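PDB 5FFJ: endonuclease and methylase LlaGI from Lactococcus lactis, which recognises a specific DNA sequence, probably methylates an adenine within it, and belongs to the Type ISP restriction-modification enzymes, which couple methyltransferase, helicase-like ATPase and nuclease. Local coordinates for residues A[851-863]-A[893-905]. Numbering follows the deposited sequence.
Sequences IIGNPPYSKGQSN and VLGMYDSYVLSIR. With nucleotides of chain B; nucleotides of chain C.
S858 meets D898 through its backbone amide: S858 N donates to D898 OD1 over 2.9 Å, on the syn side but tilted 29° out of the carboxylate plane. The same oxygen takes Y900 N at 3.2 Å from the opposite face and thus caps helix 899-910 while also binding the S858 amide. D898 CG lies anti to its backbone N (chi1 -171°), which brings OD1 between the Y900 amide at the helix N-terminus and the S858 amide. The return bond, S899 N to S858 O, is also 2.9 Å and nearly straight (164°), and N870 donates to that carbonyl. The K859 side chain crosses that of D898 at about a right angle and passes over G895, CD lying 3.9 Å from G895 CA, while K859 NZ makes a weak hydrogen bond to O2 of a DNA cytosine. Toward the strand end, P855 CB packs on S903, whose hydroxyl is tied to S899 O.

Y857 rests obliquely on Y900 CB through CD1, at 3.9 Å, and its hydroxyl is bonded to V920 O. The adenine of DA11 of chain B stacks over one face of the Y857 ring, C6 being 3.7 Å from the ring plane, over its centre. N854-P855-P856-Y857 is the NPPY motif of N6-adenine methyltransferases, following strand 850-853 of the Rossmann-like sheet; the stacked adenine is consistent with a flipped target base in the catalytic pocket.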
loop_
_atom_site.group_PDB
_atom_site.type_symbol
_atom_site.label_atom_id
_atom_site.label_comp_id
_atom_site.label_asym_id
_atom_site.label_seq_id
_atom_site.Cartn_x
_atom_site.Cartn_y
_atom_site.Cartn_z
ATOM N N ILE A 851 -4.332 26.417 -11.836
ATOM C CA ILE A 851 -3.755 25.109 -11.543
ATOM C C ILE A 851 -4.779 24.309 -10.740
ATOM O O ILE A 851 -5.343 24.804 -9.765
ATOM C CB ILE A 851 -2.420 25.226 -10.782
ATOM C CG1 ILE A 851 -1.453 26.108 -11.583
ATOM C CG2 ILE A 851 -1.818 23.842 -10.544
ATOM C CD1 ILE A 851 -0.065 26.240 -10.988
ATOM N N ILE A 852 -5.009 23.072 -11.168
ATOM C CA ILE A 852 -6.132 22.275 -10.692
ATOM C C ILE A 852 -5.717 20.823 -10.480
ATOM O O ILE A 852 -4.867 20.312 -11.204
ATOM C CB ILE A 852 -7.311 22.361 -11.705
ATOM C CG1 ILE A 852 -8.296 23.451 -11.275
ATOM C CG2 ILE A 852 -8.028 21.012 -11.866
ATOM C CD1 ILE A 852 -9.357 23.773 -12.316
ATOM N N GLY A 853 -6.311 20.162 -9.488
ATOM C CA GLY A 853 -6.128 18.731 -9.333
ATOM C C GLY A 853 -6.060 18.199 -7.915
ATOM O O GLY A 853 -6.459 18.859 -6.952
ATOM N N ASN A 854 -5.558 16.972 -7.811
ATOM C CA ASN A 854 -5.370 16.290 -6.541
ATOM C C ASN A 854 -3.888 15.991 -6.346
ATOM O O ASN A 854 -3.410 14.930 -6.756
ATOM C CB ASN A 854 -6.193 14.997 -6.502
ATOM C CG ASN A 854 -6.188 14.339 -5.135
ATOM O OD1 ASN A 854 -5.363 14.651 -4.276
ATOM N ND2 ASN A 854 -7.117 13.414 -4.928
ATOM N N PRO A 855 -3.147 16.928 -5.732
ATOM C CA PRO A 855 -1.707 16.714 -5.567
ATOM C C PRO A 855 -1.402 15.538 -4.646
ATOM O O PRO A 855 -2.241 15.182 -3.823
ATOM C CB PRO A 855 -1.220 18.032 -4.961
ATOM C CG PRO A 855 -2.419 18.615 -4.303
ATOM C CD PRO A 855 -3.583 18.209 -5.147
ATOM N N PRO A 856 -0.216 14.933 -4.789
ATOM C CA PRO A 856 0.151 13.765 -3.978
ATOM C C PRO A 856 0.330 14.098 -2.498
ATOM O O PRO A 856 0.754 15.208 -2.172
ATOM C CB PRO A 856 1.476 13.312 -4.601
ATOM C CG PRO A 856 2.037 14.533 -5.237
ATOM C CD PRO A 856 0.858 15.321 -5.719
ATOM N N TYR A 857 -0.005 13.149 -1.623
ATOM C CA TYR A 857 0.241 13.292 -0.188
ATOM C C TYR A 857 1.326 12.310 0.249
ATOM O O TYR A 857 1.144 11.095 0.158
ATOM C CB TYR A 857 -1.021 13.031 0.648
ATOM C CG TYR A 857 -2.321 13.622 0.142
ATOM C CD1 TYR A 857 -2.342 14.687 -0.747
ATOM C CD2 TYR A 857 -3.537 13.112 0.577
ATOM C CE1 TYR A 857 -3.539 15.215 -1.196
ATOM C CE2 TYR A 857 -4.732 13.632 0.136
ATOM C CZ TYR A 857 -4.730 14.682 -0.749
ATOM O OH TYR A 857 -5.927 15.200 -1.188
ATOM N N SER A 858 2.452 12.832 0.726
ATOM C CA SER A 858 3.490 11.988 1.312
ATOM C C SER A 858 4.435 12.807 2.180
ATOM O O SER A 858 5.040 13.772 1.711
ATOM C CB SER A 858 4.286 11.265 0.223
ATOM O OG SER A 858 5.320 10.474 0.789
ATOM N N LYS A 859 4.561 12.410 3.442
ATOM C CA LYS A 859 5.439 13.093 4.384
ATOM C C LYS A 859 6.675 12.252 4.686
ATOM O O LYS A 859 7.655 12.753 5.236
ATOM C CB LYS A 859 4.695 13.410 5.684
ATOM C CG LYS A 859 5.271 14.599 6.436
ATOM C CD LYS A 859 4.745 14.686 7.859
ATOM C CE LYS A 859 5.558 13.818 8.811
ATOM N NZ LYS A 859 5.178 14.035 10.235
ATOM N N GLY A 860 6.623 10.971 4.334
ATOM C CA GLY A 860 7.728 10.066 4.601
ATOM C C GLY A 860 7.352 8.601 4.494
ATOM O O GLY A 860 6.747 8.180 3.509
ATOM N N GLN A 861 7.702 7.827 5.520
ATOM C CA GLN A 861 7.532 6.377 5.488
ATOM C C GLN A 861 7.476 5.752 6.887
ATOM O O GLN A 861 7.264 6.445 7.883
ATOM C CB GLN A 861 8.691 5.750 4.697
ATOM C CG GLN A 861 10.081 6.147 5.228
ATOM C CD GLN A 861 11.218 5.290 4.687
ATOM O OE1 GLN A 861 11.005 4.166 4.232
ATOM N NE2 GLN A 861 12.438 5.824 4.739
ATOM N N SER A 862 7.598 4.426 6.929
ATOM C CA SER A 862 8.197 3.719 8.061
ATOM C C SER A 862 9.531 3.165 7.540
ATOM O O SER A 862 9.627 2.791 6.371
ATOM C CB SER A 862 7.282 2.619 8.597
ATOM O OG SER A 862 6.156 3.184 9.252
ATOM N N ASN A 863 10.542 3.099 8.401
ATOM C CA ASN A 863 11.941 3.236 7.971
ATOM C C ASN A 863 12.467 2.231 6.941
ATOM O O ASN A 863 13.175 2.615 6.007
ATOM C CB ASN A 863 12.862 3.184 9.193
ATOM C CG ASN A 863 14.278 3.604 8.868
ATOM O OD1 ASN A 863 15.193 2.783 8.850
ATOM N ND2 ASN A 863 14.464 4.891 8.597
ATOM N N VAL A 893 9.841 21.078 11.193
ATOM C CA VAL A 893 9.040 21.429 10.025
ATOM C C VAL A 893 8.923 20.299 9.002
ATOM O O VAL A 893 8.771 20.556 7.807
ATOM C CB VAL A 893 9.636 22.657 9.314
ATOM C CG1 VAL A 893 9.498 23.886 10.177
ATOM C CG2 VAL A 893 11.096 22.409 8.984
ATOM N N LEU A 894 8.996 19.055 9.467
ATOM C CA LEU A 894 8.898 17.890 8.584
ATOM C C LEU A 894 7.714 17.986 7.625
ATOM O O LEU A 894 7.836 17.682 6.438
ATOM C CB LEU A 894 8.768 16.599 9.397
ATOM C CG LEU A 894 9.831 16.286 10.448
ATOM C CD1 LEU A 894 9.609 14.889 11.007
ATOM C CD2 LEU A 894 11.218 16.415 9.864
ATOM N N GLY A 895 6.567 18.409 8.149
ATOM C CA GLY A 895 5.351 18.485 7.361
ATOM C C GLY A 895 5.445 19.448 6.193
ATOM O O GLY A 895 4.782 19.260 5.174
ATOM N N MET A 896 6.270 20.480 6.333
ATOM C CA MET A 896 6.375 21.504 5.300
ATOM C C MET A 896 7.007 20.961 4.020
ATOM O O MET A 896 6.902 21.580 2.962
ATOM C CB MET A 896 7.181 22.694 5.812
ATOM C CG MET A 896 6.527 23.445 6.963
ATOM S SD MET A 896 4.952 24.209 6.520
ATOM C CE MET A 896 3.787 22.993 7.144
ATOM N N TYR A 897 7.663 19.807 4.120
ATOM C CA TYR A 897 8.226 19.143 2.948
ATOM C C TYR A 897 7.346 17.974 2.504
ATOM O O TYR A 897 7.767 17.133 1.709
ATOM C CB TYR A 897 9.648 18.663 3.238
ATOM C CG TYR A 897 10.624 19.797 3.430
ATOM C CD1 TYR A 897 10.783 20.401 4.669
ATOM C CD2 TYR A 897 11.382 20.271 2.368
ATOM C CE1 TYR A 897 11.671 21.441 4.846
ATOM C CE2 TYR A 897 12.271 21.310 2.536
ATOM C CZ TYR A 897 12.412 21.891 3.777
ATOM O OH TYR A 897 13.298 22.927 3.950
ATOM N N ASP A 898 6.122 17.926 3.021
ATOM C CA ASP A 898 5.134 16.963 2.550
ATOM C C ASP A 898 4.804 17.285 1.099
ATOM O O ASP A 898 4.728 18.455 0.721
ATOM C CB ASP A 898 3.873 17.002 3.421
ATOM C CG ASP A 898 2.906 15.865 3.119
ATOM O OD1 ASP A 898 2.735 15.504 1.935
ATOM O OD2 ASP A 898 2.309 15.332 4.078
ATOM N N SER A 899 4.606 16.243 0.296
ATOM C CA SER A 899 4.364 16.396 -1.137
ATOM C C SER A 899 3.243 17.383 -1.450
ATOM O O SER A 899 3.310 18.111 -2.439
ATOM C CB SER A 899 4.032 15.039 -1.761
ATOM O OG SER A 899 5.124 14.144 -1.650
ATOM N N TYR A 900 2.215 17.410 -0.608
ATOM C CA TYR A 900 1.071 18.278 -0.857
ATOM C C TYR A 900 1.437 19.732 -0.572
ATOM O O TYR A 900 0.855 20.648 -1.149
ATOM C CB TYR A 900 -0.135 17.838 -0.016
ATOM C CG TYR A 900 -0.268 18.510 1.334
ATOM C CD1 TYR A 900 -0.956 19.710 1.467
ATOM C CD2 TYR A 900 0.268 17.932 2.478
ATOM C CE1 TYR A 900 -1.089 20.325 2.694
ATOM C CE2 TYR A 900 0.138 18.541 3.713
ATOM C CZ TYR A 900 -0.543 19.737 3.814
ATOM O OH TYR A 900 -0.681 20.352 5.037
ATOM N N VAL A 901 2.408 19.939 0.310
ATOM C CA VAL A 901 2.895 21.284 0.606
ATOM C C VAL A 901 3.878 21.722 -0.476
ATOM O O VAL A 901 3.971 22.904 -0.803
ATOM C CB VAL A 901 3.575 21.357 1.984
ATOM C CG1 VAL A 901 3.898 22.802 2.340
ATOM C CG2 VAL A 901 2.680 20.746 3.049
ATOM N N LEU A 902 4.615 20.758 -1.022
ATOM C CA LEU A 902 5.468 21.014 -2.176
ATOM C C LEU A 902 4.611 21.412 -3.373
ATOM O O LEU A 902 4.959 22.325 -4.122
ATOM C CB LEU A 902 6.305 19.781 -2.522
ATOM C CG LEU A 902 7.275 19.263 -1.459
ATOM C CD1 LEU A 902 8.004 18.023 -1.964
ATOM C CD2 LEU A 902 8.267 20.337 -1.053
ATOM N N SER A 903 3.488 20.721 -3.541
ATOM C CA SER A 903 2.582 20.977 -4.654
ATOM C C SER A 903 2.027 22.396 -4.609
ATOM O O SER A 903 1.935 23.065 -5.638
ATOM C CB SER A 903 1.432 19.970 -4.647
ATOM O OG SER A 903 1.909 18.652 -4.846
ATOM N N ILE A 904 1.651 22.851 -3.418
ATOM C CA ILE A 904 1.155 24.212 -3.253
ATOM C C ILE A 904 2.272 25.206 -3.554
ATOM O O ILE A 904 2.040 26.235 -4.188
ATOM C CB ILE A 904 0.611 24.454 -1.828
ATOM C CG1 ILE A 904 -0.609 23.567 -1.571
ATOM C CG2 ILE A 904 0.234 25.927 -1.634
ATOM C CD1 ILE A 904 -1.088 23.568 -0.133
ATOM N N ARG A 905 3.479 24.893 -3.096
ATOM C CA ARG A 905 4.640 25.738 -3.348
ATOM C C ARG A 905 4.920 25.829 -4.843
ATOM O O ARG A 905 4.941 26.919 -5.415
ATOM C CB ARG A 905 5.868 25.195 -2.612
ATOM C CG ARG A 905 7.155 25.999 -2.809
ATOM C CD ARG A 905 7.100 27.341 -2.098
ATOM N NE ARG A 905 6.357 28.345 -2.854
ATOM C CZ ARG A 905 5.904 29.486 -2.343
ATOM N NH1 ARG A 905 6.102 29.775 -1.063
ATOM N NH2 ARG A 905 5.242 30.338 -3.111
ATOM P P DA B 11 1.272 9.997 4.673
ATOM O OP1 DA B 11 2.027 8.852 4.116
ATOM O OP2 DA B 11 1.580 11.374 4.219
ATOM O "O5'" DA B 11 -0.288 9.717 4.445
ATOM C "C5'" DA B 11 -0.904 10.056 3.211
ATOM C "C4'" DA B 11 -2.139 9.208 2.978
ATOM O "O4'" DA B 11 -2.912 9.758 1.875
ATOM C "C3'" DA B 11 -1.858 7.769 2.575
ATOM O "O3'" DA B 11 -2.947 6.909 2.930
ATOM C "C2'" DA B 11 -1.708 7.910 1.068
ATOM C "C1'" DA B 11 -2.842 8.882 0.758
ATOM N N9 DA B 11 -2.667 9.689 -0.447
ATOM C C8 DA B 11 -1.501 9.990 -1.096
ATOM N N7 DA B 11 -1.665 10.760 -2.147
ATOM C C5 DA B 11 -3.031 10.987 -2.182
ATOM C C6 DA B 11 -3.849 11.729 -3.057
ATOM N N6 DA B 11 -3.378 12.405 -4.109
ATOM N N1 DA B 11 -5.174 11.748 -2.809
ATOM C C2 DA B 11 -5.642 11.069 -1.757
ATOM N N3 DA B 11 -4.972 10.340 -0.868
ATOM C C4 DA B 11 -3.660 10.339 -1.141
ATOM P P DA C 17 11.373 4.834 12.146
ATOM O OP1 DA C 17 10.991 3.462 11.740
ATOM O OP2 DA C 17 12.581 5.044 12.975
ATOM O "O5'" DA C 17 11.499 5.756 10.842
ATOM C "C5'" DA C 17 10.409 5.815 9.923
ATOM C "C4'" DA C 17 10.076 7.244 9.526
ATOM O "O4'" DA C 17 9.633 7.982 10.692
ATOM C "C3'" DA C 17 11.230 8.050 8.928
ATOM O "O3'" DA C 17 10.758 8.810 7.814
ATOM C "C2'" DA C 17 11.684 8.931 10.085
ATOM C "C1'" DA C 17 10.381 9.172 10.821
ATOM N N9 DA C 17 10.537 9.447 12.235
ATOM C C8 DA C 17 11.283 8.741 13.133
ATOM N N7 DA C 17 11.217 9.207 14.353
ATOM C C5 DA C 17 10.358 10.285 14.247
ATOM C C6 DA C 17 9.879 11.198 15.192
ATOM N N6 DA C 17 10.221 11.154 16.478
ATOM N N1 DA C 17 9.034 12.158 14.763
ATOM C C2 DA C 17 8.700 12.190 13.467
ATOM N N3 DA C 17 9.087 11.382 12.484
ATOM C C4 DA C 17 9.925 10.442 12.949
ATOM P P DT C 18 11.759 9.274 6.648
ATOM O OP1 DT C 18 10.918 9.543 5.460
ATOM O OP2 DT C 18 12.866 8.297 6.540
ATOM O "O5'" DT C 18 12.338 10.669 7.185
ATOM C "C5'" DT C 18 11.446 11.764 7.383
ATOM C "C4'" DT C 18 12.101 12.881 8.171
ATOM O "O4'" DT C 18 12.049 12.586 9.598
ATOM C "C3'" DT C 18 13.587 13.129 7.855
ATOM O "O3'" DT C 18 13.803 14.509 7.575
ATOM C "C2'" DT C 18 14.294 12.686 9.136
ATOM C "C1'" DT C 18 13.247 13.051 10.164
ATOM N N1 DT C 18 13.434 12.460 11.531
ATOM C C2 DT C 18 13.082 13.209 12.631
ATOM O O2 DT C 18 12.616 14.331 12.548
ATOM N N3 DT C 18 13.285 12.597 13.836
ATOM C C4 DT C 18 13.802 11.336 14.054
ATOM O O4 DT C 18 13.948 10.874 15.182
ATOM C C5 DT C 18 14.158 10.600 12.860
ATOM C C7 DT C 18 14.731 9.216 12.963
ATOM C C6 DT C 18 13.961 11.192 11.669
#